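IMC sub-compartment protein ISP3 (Toxoplasma gondii, PDB 4CHJ) is a pleckstrin-homology-fold protein of an inner membrane complex sub-compartment and probably takes part in parasite replication by internal daughter-cell formation. Local coordinates at residues A[88-93]-A[139-144]; A[80-85]-A[113-118]; A[69-74]-A[124-129]. One frame throughout, in Å; residues are numbered along the deposited sequence.

Contact 1. Residues A[88-93]-A[139-144]; sequences AAVLYG and SFLDDE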
ATOM      1  N   ALA A  88     -10.412   0.092   2.053  1.00 51.77           N
ATOM      2  CA  ALA A  88     -11.571   0.038   1.172  1.00 50.41           C
ATOM      3  C   ALA A  88     -11.225  -0.016  -0.310  1.00 51.08           C
ATOM      4  O   ALA A  88     -11.971  -0.576  -1.106  1.00 49.49           O
ATOM      5  CB  ALA A  88     -12.488   1.217   1.452  1.00 52.23           C
ATOM      6  N   ALA A  89     -10.097   0.574  -0.679  1.00 50.65           N
ATOM      7  CA  ALA A  89      -9.703   0.619  -2.077  1.00 51.01           C
ATOM      8  C   ALA A  89      -8.198   0.668  -2.263  1.00 48.46           C
ATOM      9  O   ALA A  89      -7.467   1.121  -1.392  1.00 49.59           O
ATOM     10  CB  ALA A  89     -10.357   1.801  -2.771  1.00 51.99           C
ATOM     11  N   VAL A  90      -7.754   0.210  -3.424  1.00 54.14           N
ATOM     12  CA  VAL A  90      -6.368   0.294  -3.820  1.00 51.28           C
ATOM     13  C   VAL A  90      -6.323   1.052  -5.132  1.00 47.37           C
ATOM     14  O   VAL A  90      -7.090   0.769  -6.039  1.00 45.66           O
ATOM     15  CB  VAL A  90      -5.750  -1.103  -3.986  1.00 54.60           C
ATOM     16  CG1 VAL A  90      -6.530  -1.909  -5.002  1.00 57.64           C
ATOM     17  CG2 VAL A  90      -4.290  -1.002  -4.378  1.00 52.05           C
ATOM     18  N   LEU A  91      -5.459   2.050  -5.231  1.00 47.51           N
ATOM     19  CA  LEU A  91      -5.377   2.797  -6.470  1.00 49.62           C
ATOM     20  C   LEU A  91      -4.048   2.553  -7.152  1.00 48.88           C
ATOM     21  O   LEU A  91      -3.011   2.974  -6.668  1.00 43.27           O
ATOM     22  CB  LEU A  91      -5.585   4.278  -6.199  1.00 50.07           C
ATOM     23  CG  LEU A  91      -6.781   4.541  -5.292  1.00 53.49           C
ATOM     24  CD1 LEU A  91      -6.595   5.809  -4.491  1.00 54.07           C
ATOM     25  CD2 LEU A  91      -8.065   4.588  -6.094  1.00 55.52           C
ATOM     26  N   TYR A  92      -4.101   1.862  -8.282  1.00 44.08           N
ATOM     27  CA  TYR A  92      -2.902   1.501  -9.012  1.00 47.47           C
ATOM     28  C   TYR A  92      -3.141   1.275 -10.498  1.00 49.87           C
ATOM     29  O   TYR A  92      -3.096   0.151 -10.965  1.00 49.63           O
ATOM     30  CB  TYR A  92      -2.280   0.259  -8.389  1.00 48.07           C
ATOM     31  CG  TYR A  92      -0.836   0.076  -8.734  1.00 50.44           C
ATOM     32  CD1 TYR A  92       0.145   0.811  -8.100  1.00 47.79           C
ATOM     33  CD2 TYR A  92      -0.451  -0.831  -9.701  1.00 54.14           C
ATOM     34  CE1 TYR A  92       1.473   0.648  -8.416  1.00 49.69           C
ATOM     35  CE2 TYR A  92       0.878  -1.001 -10.023  1.00 58.83           C
ATOM     36  CZ  TYR A  92       1.832  -0.257  -9.377  1.00 55.23           C
ATOM     37  OH  TYR A  92       3.147  -0.422  -9.694  1.00 48.70           O
ATOM     38  N   GLY A  93      -3.393   2.338 -11.242  1.00 51.64           N
ATOM     39  CA  GLY A  93      -3.538   2.228 -12.678  1.00 53.09           C
ATOM     40  C   GLY A  93      -4.899   1.782 -13.173  1.00 54.89           C
ATOM     41  O   GLY A  93      -5.810   1.540 -12.396  1.00 45.44           O
ATOM     42  N   SER A 139      -1.181  -6.462  -4.210  1.00 52.69           N
ATOM     43  CA  SER A 139      -1.820  -7.777  -4.106  1.00 53.10           C
ATOM     44  C   SER A 139      -2.228  -8.060  -2.685  1.00 45.82           C
ATOM     45  O   SER A 139      -3.288  -8.619  -2.443  1.00 52.66           O
ATOM     46  CB  SER A 139      -0.886  -8.863  -4.608  1.00 54.04           C
ATOM     47  OG  SER A 139      -0.834  -8.821  -6.018  1.00 66.96           O
ATOM     48  N   PHE A 140      -1.398  -7.649  -1.736  1.00 42.73           N
ATOM     49  CA  PHE A 140      -1.734  -7.825  -0.336  1.00 45.44           C
ATOM     50  C   PHE A 140      -2.992  -7.031  -0.001  1.00 51.09           C
ATOM     51  O   PHE A 140      -3.890  -7.528   0.669  1.00 63.01           O
ATOM     52  CB  PHE A 140      -0.565  -7.372   0.538  1.00 44.47           C
ATOM     53  CG  PHE A 140      -0.932  -7.140   1.971  1.00 50.34           C
ATOM     54  CD1 PHE A 140      -1.380  -8.178   2.759  1.00 49.24           C
ATOM     55  CD2 PHE A 140      -0.836  -5.879   2.525  1.00 58.86           C
ATOM     56  CE1 PHE A 140      -1.722  -7.968   4.078  1.00 55.79           C
ATOM     57  CE2 PHE A 140      -1.175  -5.658   3.844  1.00 60.13           C
ATOM     58  CZ  PHE A 140      -1.620  -6.705   4.621  1.00 60.55           C
ATOM     59  N   LEU A 141      -3.057  -5.802  -0.497  1.00 56.43           N
ATOM     60  CA  LEU A 141      -4.206  -4.939  -0.269  1.00 52.22           C
ATOM     61  C   LEU A 141      -5.450  -5.534  -0.900  1.00 48.49           C
ATOM     62  O   LEU A 141      -6.536  -5.465  -0.339  1.00 56.99           O
ATOM     63  CB  LEU A 141      -3.953  -3.536  -0.821  1.00 48.94           C
ATOM     64  CG  LEU A 141      -2.998  -2.654  -0.022  1.00 50.23           C
ATOM     65  CD1 LEU A 141      -3.014  -1.231  -0.551  1.00 50.52           C
ATOM     66  CD2 LEU A 141      -3.351  -2.684   1.454  1.00 47.32           C
ATOM     67  N   ASP A 142      -5.285  -6.115  -2.079  1.00 48.92           N
ATOM     68  CA  ASP A 142      -6.402  -6.690  -2.802  1.00 56.57           C
ATOM     69  C   ASP A 142      -7.035  -7.821  -2.009  1.00 59.95           C
ATOM     70  O   ASP A 142      -8.254  -7.933  -1.949  1.00 59.15           O
ATOM     71  CB  ASP A 142      -5.932  -7.220  -4.151  1.00 67.08           C
ATOM     72  CG  ASP A 142      -6.713  -6.643  -5.303  1.00 81.64           C
ATOM     73  OD1 ASP A 142      -7.935  -6.885  -5.372  1.00 86.95           O
ATOM     74  OD2 ASP A 142      -6.105  -5.949  -6.143  1.00 85.15           O
ATOM     75  N   ASP A 143      -6.205  -8.655  -1.395  1.00 53.86           N
ATOM     76  CA  ASP A 143      -6.708  -9.760  -0.594  1.00 54.50           C
ATOM     77  C   ASP A 143      -7.500  -9.269   0.607  1.00 54.59           C
ATOM     78  O   ASP A 143      -8.547  -9.817   0.932  1.00 59.09           O
ATOM     79  CB  ASP A 143      -5.556 -10.645  -0.124  1.00 54.47           C
ATOM     80  CG  ASP A 143      -4.855 -11.337  -1.265  1.00 57.55           C
ATOM     81  OD1 ASP A 143      -5.494 -11.552  -2.311  1.00 69.82           O
ATOM     82  OD2 ASP A 143      -3.662 -11.664  -1.118  1.00 70.78           O
ATOM     83  N   GLU A 144      -6.997  -8.229   1.257  1.00 57.35           N
ATOM     84  CA  GLU A 144      -7.636  -7.685   2.453  1.00 58.90           C
ATOM     85  C   GLU A 144      -8.977  -7.094   2.116  1.00 53.06           C
ATOM     86  O   GLU A 144      -9.939  -7.283   2.833  1.00 58.51           O
ATOM     87  CB  GLU A 144      -6.753  -6.620   3.072  1.00 60.07           C
ATOM     88  CG  GLU A 144      -5.451  -7.187   3.589  1.00 68.66           C
ATOM     89  CD  GLU A 144      -5.671  -8.319   4.591  1.00 72.40           C
ATOM     90  OE1 GLU A 144      -6.718  -8.294   5.289  1.00 62.34           O
ATOM     91  OE2 GLU A 144      -4.796  -9.225   4.683  1.00 67.55           O
TER
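Helix-on-sheet packing joins Val-90 to Leu-141 where the C-terminal helix 131-149 of the pleckstrin homology fold lies against strand 87-91, an outermost strand of the domain's bent sheet. The backbones come close, 6.7 Å between Val-90 CA and Leu-141 CA, near enough for a valine and a leucine methyl to meet between them. Methyl meets methyl: Val-90 CG2 lies 4.0 Å from Leu-141 CD1, with the two side chains inclined to each other. Each branch of Val-90 has its own neighbour. CG2, anti to the backbone N, is the branch turned to the leucine, while CG1, set between N and the carbonyl carbon (chi1 58°), faces the next helix residue, its closest approach being 4.2 Å to Asp-142 OD2. CB of Asp-142 leaves the helix to one flank of the strand, but the carboxylate swings back to the valine and lies at the border of the contact; the meeting with CG1 is a loose apolar-to-polar one, not a bond. Leu-141, by contrast, is buried, and it also touches Phe-115 on the adjoining strand 113-117, so one leucine spans two strands. Val-90 in turn packs on Val-113 of that strand and on Val-138, about one helical turn before Leu-141. Just ahead of the valine, Ala-88 and Ala-89 both face Arg-116 in a classic beta bulge, an irregularity near the start of this edge strand. Helix and strand are thus held here by dispersion and by partial burial of the valine and leucine methyls, with a carboxylate at the margin where it can probably stay hydrated; the contact has little directional chemistry and rests on the fit of apolar groups.

Contact 2. Residues A[80-85]-A[113-118]; sequences RPIQLD and VGFRLA
Side chains of strands 78-83 and 113-117 meet in the core of the pleckstrin homology barrel; the strands are not neighbours in the sheet but face each other across the interior because the sheet curls round. Their backbones stay well apart, 8.6 Å from Ile-82 CA to Leu-117 CA, and the gap is filled by side chains. Ile-82 does the bridging and splits into two arms. Its longer arm, CG1 beside the backbone N (chi1 -47°) and extended beyond, runs toward Phe-115, which comes from the other wall; CD1 ends at the ring's edge, near its plane. The ring of Phe-115 also meets Phe-126 edge-to-face and touches Leu-141 of the C-terminal helix; Ile-82 touches Phe-126 too and so shares a cluster with that helix residue. The shorter arm, CG2, takes Leu-117, whose side chain crosses that of Ile-82 at about a right angle and which is less deeply buried than the other two. Leu-117 sets off to one flank, yet its end bends inward, and the side chain rests on Ile-124 of the adjacent strand as well. The two meetings differ in tightness: Ile-82 CD1 lies 4.2 Å from Phe-115 CZ, whereas Ile-82 CG2 comes to 3.6 Å from Leu-117 CD2.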
ATOM      1  N   ARG A  80       1.362   5.210  13.434  1.00 69.93           N
ATOM      2  CA  ARG A  80       0.024   5.227  12.874  1.00 72.54           C
ATOM      3  C   ARG A  80      -0.388   3.783  12.514  1.00 71.01           C
ATOM      4  O   ARG A  80       0.203   3.160  11.643  1.00 66.38           O
ATOM      5  CB  ARG A  80      -0.072   6.182  11.667  1.00 82.19           C
ATOM      6  CG  ARG A  80      -1.483   6.278  11.048  1.00 96.32           C
ATOM      7  CD  ARG A  80      -1.797   7.646  10.398  1.00 99.66           C
ATOM      8  NE  ARG A  80      -1.575   7.648   8.935  1.00106.06           N
ATOM      9  CZ  ARG A  80      -1.126   8.692   8.219  1.00104.40           C
ATOM     10  NH1 ARG A  80      -0.865   9.861   8.796  1.00 98.81           N
ATOM     11  NH2 ARG A  80      -0.929   8.565   6.910  1.00 96.80           N
ATOM     12  N   PRO A  81      -1.355   3.222  13.258  1.00 71.90           N
ATOM     13  CA  PRO A  81      -1.851   1.893  12.982  1.00 70.44           C
ATOM     14  C   PRO A  81      -3.038   1.927  12.055  1.00 66.23           C
ATOM     15  O   PRO A  81      -3.954   2.729  12.240  1.00 71.96           O
ATOM     16  CB  PRO A  81      -2.298   1.377  14.368  1.00 74.70           C
ATOM     17  CG  PRO A  81      -2.010   2.483  15.344  1.00 76.89           C
ATOM     18  CD  PRO A  81      -1.889   3.727  14.531  1.00 78.21           C
ATOM     19  N   ILE A  82      -3.040   1.021  11.098  1.00 57.94           N
ATOM     20  CA  ILE A  82      -4.080   0.950  10.125  1.00 51.92           C
ATOM     21  C   ILE A  82      -4.690  -0.413  10.264  1.00 53.92           C
ATOM     22  O   ILE A  82      -3.988  -1.403  10.307  1.00 55.86           O
ATOM     23  CB  ILE A  82      -3.523   1.132   8.695  1.00 54.63           C
ATOM     24  CG1 ILE A  82      -2.573   2.338   8.638  1.00 51.19           C
ATOM     25  CG2 ILE A  82      -4.662   1.295   7.696  1.00 60.06           C
ATOM     26  CD1 ILE A  82      -1.995   2.619   7.265  1.00 54.93           C
ATOM     27  N   GLN A  83      -6.011  -0.453  10.317  1.00 59.18           N
ATOM     28  CA  GLN A  83      -6.733  -1.706  10.359  1.00 66.19           C
ATOM     29  C   GLN A  83      -6.925  -2.240   8.956  1.00 62.09           C
ATOM     30  O   GLN A  83      -7.379  -1.531   8.073  1.00 55.04           O
ATOM     31  CB  GLN A  83      -8.088  -1.515  11.028  1.00 72.52           C
ATOM     32  CG  GLN A  83      -8.024  -0.725  12.319  1.00 82.54           C
ATOM     33  CD  GLN A  83      -8.035  -1.617  13.535  1.00 86.40           C
ATOM     34  OE1 GLN A  83      -8.977  -2.374  13.753  1.00 88.84           O
ATOM     35  NE2 GLN A  83      -6.982  -1.537  14.334  1.00 91.13           N
ATOM     36  N   LEU A  84      -6.583  -3.510   8.774  1.00 57.72           N
ATOM     37  CA  LEU A  84      -6.708  -4.190   7.494  1.00 55.14           C
ATOM     38  C   LEU A  84      -8.169  -4.230   7.086  1.00 54.78           C
ATOM     39  O   LEU A  84      -8.506  -4.147   5.908  1.00 54.57           O
ATOM     40  CB  LEU A  84      -6.112  -5.591   7.570  1.00 56.70           C
ATOM     41  CG  LEU A  84      -4.636  -5.625   7.968  1.00 56.88           C
ATOM     42  CD1 LEU A  84      -4.038  -7.000   7.726  1.00 64.85           C
ATOM     43  CD2 LEU A  84      -3.848  -4.557   7.229  1.00 53.29           C
ATOM     44  N   ASP A  85      -9.026  -4.339   8.088  1.00 50.54           N
ATOM     45  CA  ASP A  85     -10.465  -4.342   7.896  1.00 53.28           C
ATOM     46  C   ASP A  85     -10.873  -3.010   7.295  1.00 56.53           C
ATOM     47  O   ASP A  85     -11.778  -2.934   6.472  1.00 60.05           O
ATOM     48  CB  ASP A  85     -11.191  -4.579   9.225  1.00 56.02           C
ATOM     49  CG  ASP A  85     -10.406  -4.077  10.427  1.00 68.72           C
ATOM     50  OD1 ASP A  85      -9.360  -4.675  10.754  1.00 71.53           O
ATOM     51  OD2 ASP A  85     -10.839  -3.084  11.046  1.00 61.97           O
ATOM     52  N   VAL A 113       1.859   3.373  -4.496  1.00 42.22           N
ATOM     53  CA  VAL A 113       0.545   2.781  -4.339  1.00 40.91           C
ATOM     54  C   VAL A 113      -0.315   3.621  -3.420  1.00 38.49           C
ATOM     55  O   VAL A 113       0.095   3.971  -2.327  1.00 39.45           O
ATOM     56  CB  VAL A 113       0.641   1.381  -3.729  1.00 46.57           C
ATOM     57  CG1 VAL A 113      -0.695   0.677  -3.817  1.00 52.16           C
ATOM     58  CG2 VAL A 113       1.728   0.580  -4.411  1.00 48.17           C
ATOM     59  N   GLY A 114      -1.524   3.916  -3.866  1.00 36.61           N
ATOM     60  CA  GLY A 114      -2.457   4.702  -3.096  1.00 34.73           C
ATOM     61  C   GLY A 114      -3.592   3.821  -2.650  1.00 35.51           C
ATOM     62  O   GLY A 114      -3.944   2.882  -3.336  1.00 40.18           O
ATOM     63  N   PHE A 115      -4.141   4.094  -1.481  1.00 35.57           N
ATOM     64  CA  PHE A 115      -5.265   3.320  -0.994  1.00 43.62           C
ATOM     65  C   PHE A 115      -6.138   4.190  -0.122  1.00 46.60           C
ATOM     66  O   PHE A 115      -5.721   5.247   0.353  1.00 46.04           O
ATOM     67  CB  PHE A 115      -4.821   2.049  -0.260  1.00 40.01           C
ATOM     68  CG  PHE A 115      -3.940   2.296   0.928  1.00 37.86           C
ATOM     69  CD1 PHE A 115      -2.613   2.605   0.754  1.00 36.27           C
ATOM     70  CD2 PHE A 115      -4.433   2.167   2.223  1.00 41.20           C
ATOM     71  CE1 PHE A 115      -1.782   2.830   1.812  1.00 34.89           C
ATOM     72  CE2 PHE A 115      -3.614   2.429   3.310  1.00 42.47           C
ATOM     73  CZ  PHE A 115      -2.272   2.733   3.104  1.00 42.29           C
ATOM     74  N   ARG A 116      -7.390   3.798  -0.001  1.00 52.10           N
ATOM     75  CA  ARG A 116      -8.332   4.592   0.725  1.00 47.57           C
ATOM     76  C   ARG A 116      -8.869   3.823   1.936  1.00 49.24           C
ATOM     77  O   ARG A 116      -9.139   2.611   1.850  1.00 44.93           O
ATOM     78  CB  ARG A 116      -9.459   4.993  -0.200  1.00 51.04           C
ATOM     79  CG  ARG A 116     -10.402   6.009   0.417  1.00 64.40           C
ATOM     80  CD  ARG A 116     -11.495   6.359  -0.561  1.00 64.62           C
ATOM     81  NE  ARG A 116     -10.920   6.767  -1.844  1.00 73.61           N
ATOM     82  CZ  ARG A 116     -11.071   6.100  -2.987  1.00 71.46           C
ATOM     83  NH1 ARG A 116     -11.801   4.990  -3.030  1.00 71.23           N
ATOM     84  NH2 ARG A 116     -10.519   6.571  -4.101  1.00 76.36           N
ATOM     85  N   LEU A 117      -9.019   4.541   3.053  1.00 49.39           N
ATOM     86  CA  LEU A 117      -9.603   4.004   4.272  1.00 42.31           C
ATOM     87  C   LEU A 117     -11.104   4.332   4.380  1.00 42.93           C
ATOM     88  O   LEU A 117     -11.525   5.465   4.130  1.00 45.39           O
ATOM     89  CB  LEU A 117      -8.887   4.585   5.474  1.00 50.28           C
ATOM     90  CG  LEU A 117      -7.369   4.404   5.544  1.00 53.21           C
ATOM     91  CD1 LEU A 117      -6.844   5.063   6.802  1.00 59.49           C
ATOM     92  CD2 LEU A 117      -6.975   2.945   5.520  1.00 55.25           C
ATOM     93  N   ALA A 118     -11.881   3.339   4.818  1.00 41.12           N
ATOM     94  CA  ALA A 118     -13.329   3.418   4.921  1.00 45.98           C
ATOM     95  C   ALA A 118     -13.749   4.377   6.010  1.00 51.36           C
ATOM     96  O   ALA A 118     -14.773   5.063   5.881  1.00 55.72           O
ATOM     97  CB  ALA A 118     -13.899   2.035   5.221  1.00 46.90           C
TER

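Contact 3. Residues A[69-74]-A[124-129]; sequences NFMNLT and IAFSFK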
ATOM      1  N   ASN A  69      -4.900  -8.264  12.190  1.00 71.09           N
ATOM      2  CA  ASN A  69      -5.486  -7.400  11.171  1.00 73.87           C
ATOM      3  C   ASN A  69      -5.139  -5.918  11.344  1.00 71.62           C
ATOM      4  O   ASN A  69      -6.002  -5.034  11.204  1.00 70.45           O
ATOM      5  CB  ASN A  69      -7.007  -7.617  11.091  1.00 85.95           C
ATOM      6  CG  ASN A  69      -7.478  -7.972   9.676  1.00 98.14           C
ATOM      7  OD1 ASN A  69      -6.856  -8.793   8.974  1.00 89.18           O
ATOM      8  ND2 ASN A  69      -8.588  -7.362   9.253  1.00 92.79           N
ATOM      9  N   PHE A  70      -3.863  -5.644  11.608  1.00 66.39           N
ATOM     10  CA  PHE A  70      -3.362  -4.276  11.552  1.00 68.50           C
ATOM     11  C   PHE A  70      -2.014  -4.180  10.865  1.00 63.18           C
ATOM     12  O   PHE A  70      -1.273  -5.150  10.741  1.00 63.84           O
ATOM     13  CB  PHE A  70      -3.294  -3.636  12.947  1.00 75.51           C
ATOM     14  CG  PHE A  70      -2.154  -4.135  13.798  1.00 95.13           C
ATOM     15  CD1 PHE A  70      -0.851  -3.674  13.595  1.00103.25           C
ATOM     16  CD2 PHE A  70      -2.385  -5.034  14.834  1.00 98.55           C
ATOM     17  CE1 PHE A  70       0.195  -4.124  14.394  1.00104.23           C
ATOM     18  CE2 PHE A  70      -1.342  -5.479  15.638  1.00 99.88           C
ATOM     19  CZ  PHE A  70      -0.053  -5.031  15.412  1.00 97.09           C
ATOM     20  N   MET A  71      -1.730  -3.015  10.316  1.00 63.99           N
ATOM     21  CA  MET A  71      -0.400  -2.727   9.833  1.00 54.58           C
ATOM     22  C   MET A  71       0.028  -1.419  10.442  1.00 60.85           C
ATOM     23  O   MET A  71      -0.730  -0.466  10.472  1.00 58.41           O
ATOM     24  CB  MET A  71      -0.315  -2.732   8.311  1.00 60.11           C
ATOM     25  CG  MET A  71      -0.860  -1.517   7.603  1.00 57.13           C
ATOM     26  SD  MET A  71      -0.773  -1.791   5.830  1.00 58.58           S
ATOM     27  CE  MET A  71      -1.825  -0.486   5.225  1.00 59.15           C
ATOM     28  N   ASN A  72       1.243  -1.391  10.959  1.00 67.13           N
ATOM     29  CA  ASN A  72       1.692  -0.263  11.739  1.00 66.09           C
ATOM     30  C   ASN A  72       2.751   0.528  11.039  1.00 65.87           C
ATOM     31  O   ASN A  72       3.741  -0.017  10.584  1.00 64.60           O
ATOM     32  CB  ASN A  72       2.242  -0.741  13.072  1.00 73.12           C
ATOM     33  CG  ASN A  72       1.222  -0.671  14.171  1.00 79.72           C
ATOM     34  OD1 ASN A  72       0.204  -1.353  14.129  1.00 73.37           O
ATOM     35  ND2 ASN A  72       1.486   0.164  15.164  1.00 85.39           N
ATOM     36  N   LEU A  73       2.546   1.831  10.979  1.00 67.39           N
ATOM     37  CA  LEU A  73       3.544   2.712  10.435  1.00 71.92           C
ATOM     38  C   LEU A  73       4.317   3.240  11.612  1.00 74.72           C
ATOM     39  O   LEU A  73       3.743   3.778  12.550  1.00 68.60           O
ATOM     40  CB  LEU A  73       2.889   3.876   9.706  1.00 74.65           C
ATOM     41  CG  LEU A  73       2.654   3.669   8.218  1.00 74.96           C
ATOM     42  CD1 LEU A  73       3.971   3.375   7.527  1.00 72.87           C
ATOM     43  CD2 LEU A  73       1.682   2.522   8.023  1.00 84.12           C
ATOM     44  N   THR A  74       5.628   3.078  11.567  1.00 74.54           N
ATOM     45  CA  THR A  74       6.468   3.649  12.596  1.00 72.73           C
ATOM     46  C   THR A  74       7.323   4.730  12.004  1.00 77.49           C
ATOM     47  O   THR A  74       8.046   4.503  11.031  1.00 63.61           O
ATOM     48  CB  THR A  74       7.362   2.598  13.256  1.00 75.41           C
ATOM     49  OG1 THR A  74       6.534   1.626  13.907  1.00 83.48           O
ATOM     50  CG2 THR A  74       8.282   3.254  14.283  1.00 77.51           C
ATOM     51  N   ILE A 124      -4.211   7.427   1.009  1.00 49.60           N
ATOM     52  CA  ILE A 124      -2.847   7.428   1.494  1.00 48.25           C
ATOM     53  C   ILE A 124      -2.000   6.871   0.397  1.00 46.93           C
ATOM     54  O   ILE A 124      -2.445   6.002  -0.344  1.00 47.03           O
ATOM     55  CB  ILE A 124      -2.701   6.528   2.721  1.00 49.71           C
ATOM     56  CG1 ILE A 124      -3.825   6.858   3.734  1.00 54.88           C
ATOM     57  CG2 ILE A 124      -1.309   6.692   3.329  1.00 51.76           C
ATOM     58  CD1 ILE A 124      -3.861   5.958   4.949  1.00 53.98           C
ATOM     59  N   ALA A 125      -0.789   7.377   0.270  1.00 42.91           N
ATOM     60  CA  ALA A 125       0.114   6.867  -0.724  1.00 43.02           C
ATOM     61  C   ALA A 125       1.370   6.388  -0.048  1.00 49.14           C
ATOM     62  O   ALA A 125       1.992   7.146   0.735  1.00 39.51           O
ATOM     63  CB  ALA A 125       0.437   7.934  -1.757  1.00 41.14           C
ATOM     64  N   PHE A 126       1.708   5.113  -0.317  1.00 42.47           N
ATOM     65  CA  PHE A 126       3.012   4.523   0.022  1.00 42.23           C
ATOM     66  C   PHE A 126       3.857   4.401  -1.250  1.00 43.95           C
ATOM     67  O   PHE A 126       3.355   4.038  -2.297  1.00 49.04           O
ATOM     68  CB  PHE A 126       2.818   3.117   0.610  1.00 39.62           C
ATOM     69  CG  PHE A 126       2.196   3.101   1.985  1.00 41.69           C
ATOM     70  CD1 PHE A 126       1.954   4.282   2.685  1.00 40.74           C
ATOM     71  CD2 PHE A 126       1.872   1.901   2.587  1.00 41.42           C
ATOM     72  CE1 PHE A 126       1.400   4.254   3.952  1.00 45.45           C
ATOM     73  CE2 PHE A 126       1.331   1.868   3.857  1.00 42.57           C
ATOM     74  CZ  PHE A 126       1.099   3.052   4.543  1.00 44.81           C
ATOM     75  N   SER A 127       5.137   4.711  -1.127  1.00 44.42           N
ATOM     76  CA  SER A 127       6.104   4.505  -2.175  1.00 48.03           C
ATOM     77  C   SER A 127       7.112   3.431  -1.738  1.00 47.07           C
ATOM     78  O   SER A 127       7.659   3.482  -0.625  1.00 44.23           O
ATOM     79  CB  SER A 127       6.840   5.803  -2.474  1.00 48.91           C
ATOM     80  OG  SER A 127       7.754   5.616  -3.543  1.00 51.22           O
ATOM     81  N   PHE A 128       7.302   2.427  -2.588  1.00 45.60           N
ATOM     82  CA  PHE A 128       8.128   1.262  -2.223  1.00 42.57           C
ATOM     83  C   PHE A 128       9.421   1.292  -2.980  1.00 48.10           C
ATOM     84  O   PHE A 128       9.568   2.053  -3.954  1.00 49.11           O
ATOM     85  CB  PHE A 128       7.385  -0.052  -2.494  1.00 46.33           C
ATOM     86  CG  PHE A 128       6.263  -0.303  -1.539  1.00 45.24           C
ATOM     87  CD1 PHE A 128       5.003   0.233  -1.785  1.00 43.49           C
ATOM     88  CD2 PHE A 128       6.505  -0.928  -0.321  1.00 38.56           C
ATOM     89  CE1 PHE A 128       3.994   0.077  -0.871  1.00 38.98           C
ATOM     90  CE2 PHE A 128       5.493  -1.092   0.593  1.00 41.54           C
ATOM     91  CZ  PHE A 128       4.242  -0.570   0.327  1.00 43.54           C
ATOM     92  N   LYS A 129      10.374   0.470  -2.528  1.00 50.35           N
ATOM     93  CA  LYS A 129      11.766   0.639  -2.921  1.00 56.24           C
ATOM     94  C   LYS A 129      11.947   0.214  -4.388  1.00 57.97           C
ATOM     95  O   LYS A 129      12.835   0.706  -5.071  1.00 61.03           O
ATOM     96  CB  LYS A 129      12.689  -0.137  -1.977  1.00 61.27           C
ATOM     97  CG  LYS A 129      14.167   0.049  -2.279  1.00 78.46           C
ATOM     98  CD  LYS A 129      15.081  -0.692  -1.299  1.00 84.40           C
ATOM     99  CE  LYS A 129      16.551  -0.497  -1.658  1.00 91.34           C
ATOM    100  NZ  LYS A 129      17.450  -1.219  -0.702  1.00110.82           N
TER
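Met-71 sets its CG between the backbone N and the carbonyl carbon (chi1 77°) and then runs extended to its methyl, while Phe-126 places its ring anti to its own carbonyl carbon (chi1 -70°); CB of each points to the other's strand, and these rotations bring the methionine methyl beside the ring. Strands 70-75 and 123-127 lie on facing walls of the pleckstrin homology barrel, with 10.6 Å between Leu-73 CA and Phe-126 CA, and the phenylalanine reaches across. The far end of its ring does the touching. Leu-73 comes from the opposite direction and closes on CZ with its branch point and both methyls, the nearest being Leu-73 CD2 at 3.6 Å from Phe-126 CZ. Met-71 and the phenylalanine run antiparallel alongside each other, and CE of Met-71 stands 4.2 Å from Phe-126 CE2. Both groups approach the ring obliquely. Other core residues hold the same ring: Phe-115 meets it edge-to-face, Phe-137 of the C-terminal helix lies against it with the planes about 30° apart, and Met-48 and Val-50 add to it from strand 46-51. Met-71 packs on Phe-137 too, which links this wall to the helix. All three touching residues are buried and the groups that meet are apolar; cohesion therefore comes from dispersion and the hydrophobic effect, with Met-71 and Leu-73 meeting the ring across an interior too wide for backbone pairing.

In the fold
All three contacts reach one seven-stranded antiparallel sheet; only contact 1 includes helix 131-149, which packs on it. Contacts 2 and 3 are closest, their centres about 8 Å apart; contact 1 lies about 10 Å from contact 2 and about 12 Å from contact 3. Along the chain the segments come as 69-74, 80-85 and 88-93, followed by 113-118, 124-129 and 139-144. Contact 2 therefore falls within the span of contact 3, while contact 1 crosses both. Strands 70-75 and 78-83 pair on one wall, 113-117 with 123-127 and 87-91 on the other. Contacts 2 and 3 tie the walls together and contact 1 adds the helix; Phe-115, touching both Leu-141 and Phe-126, is consistent with one shared core.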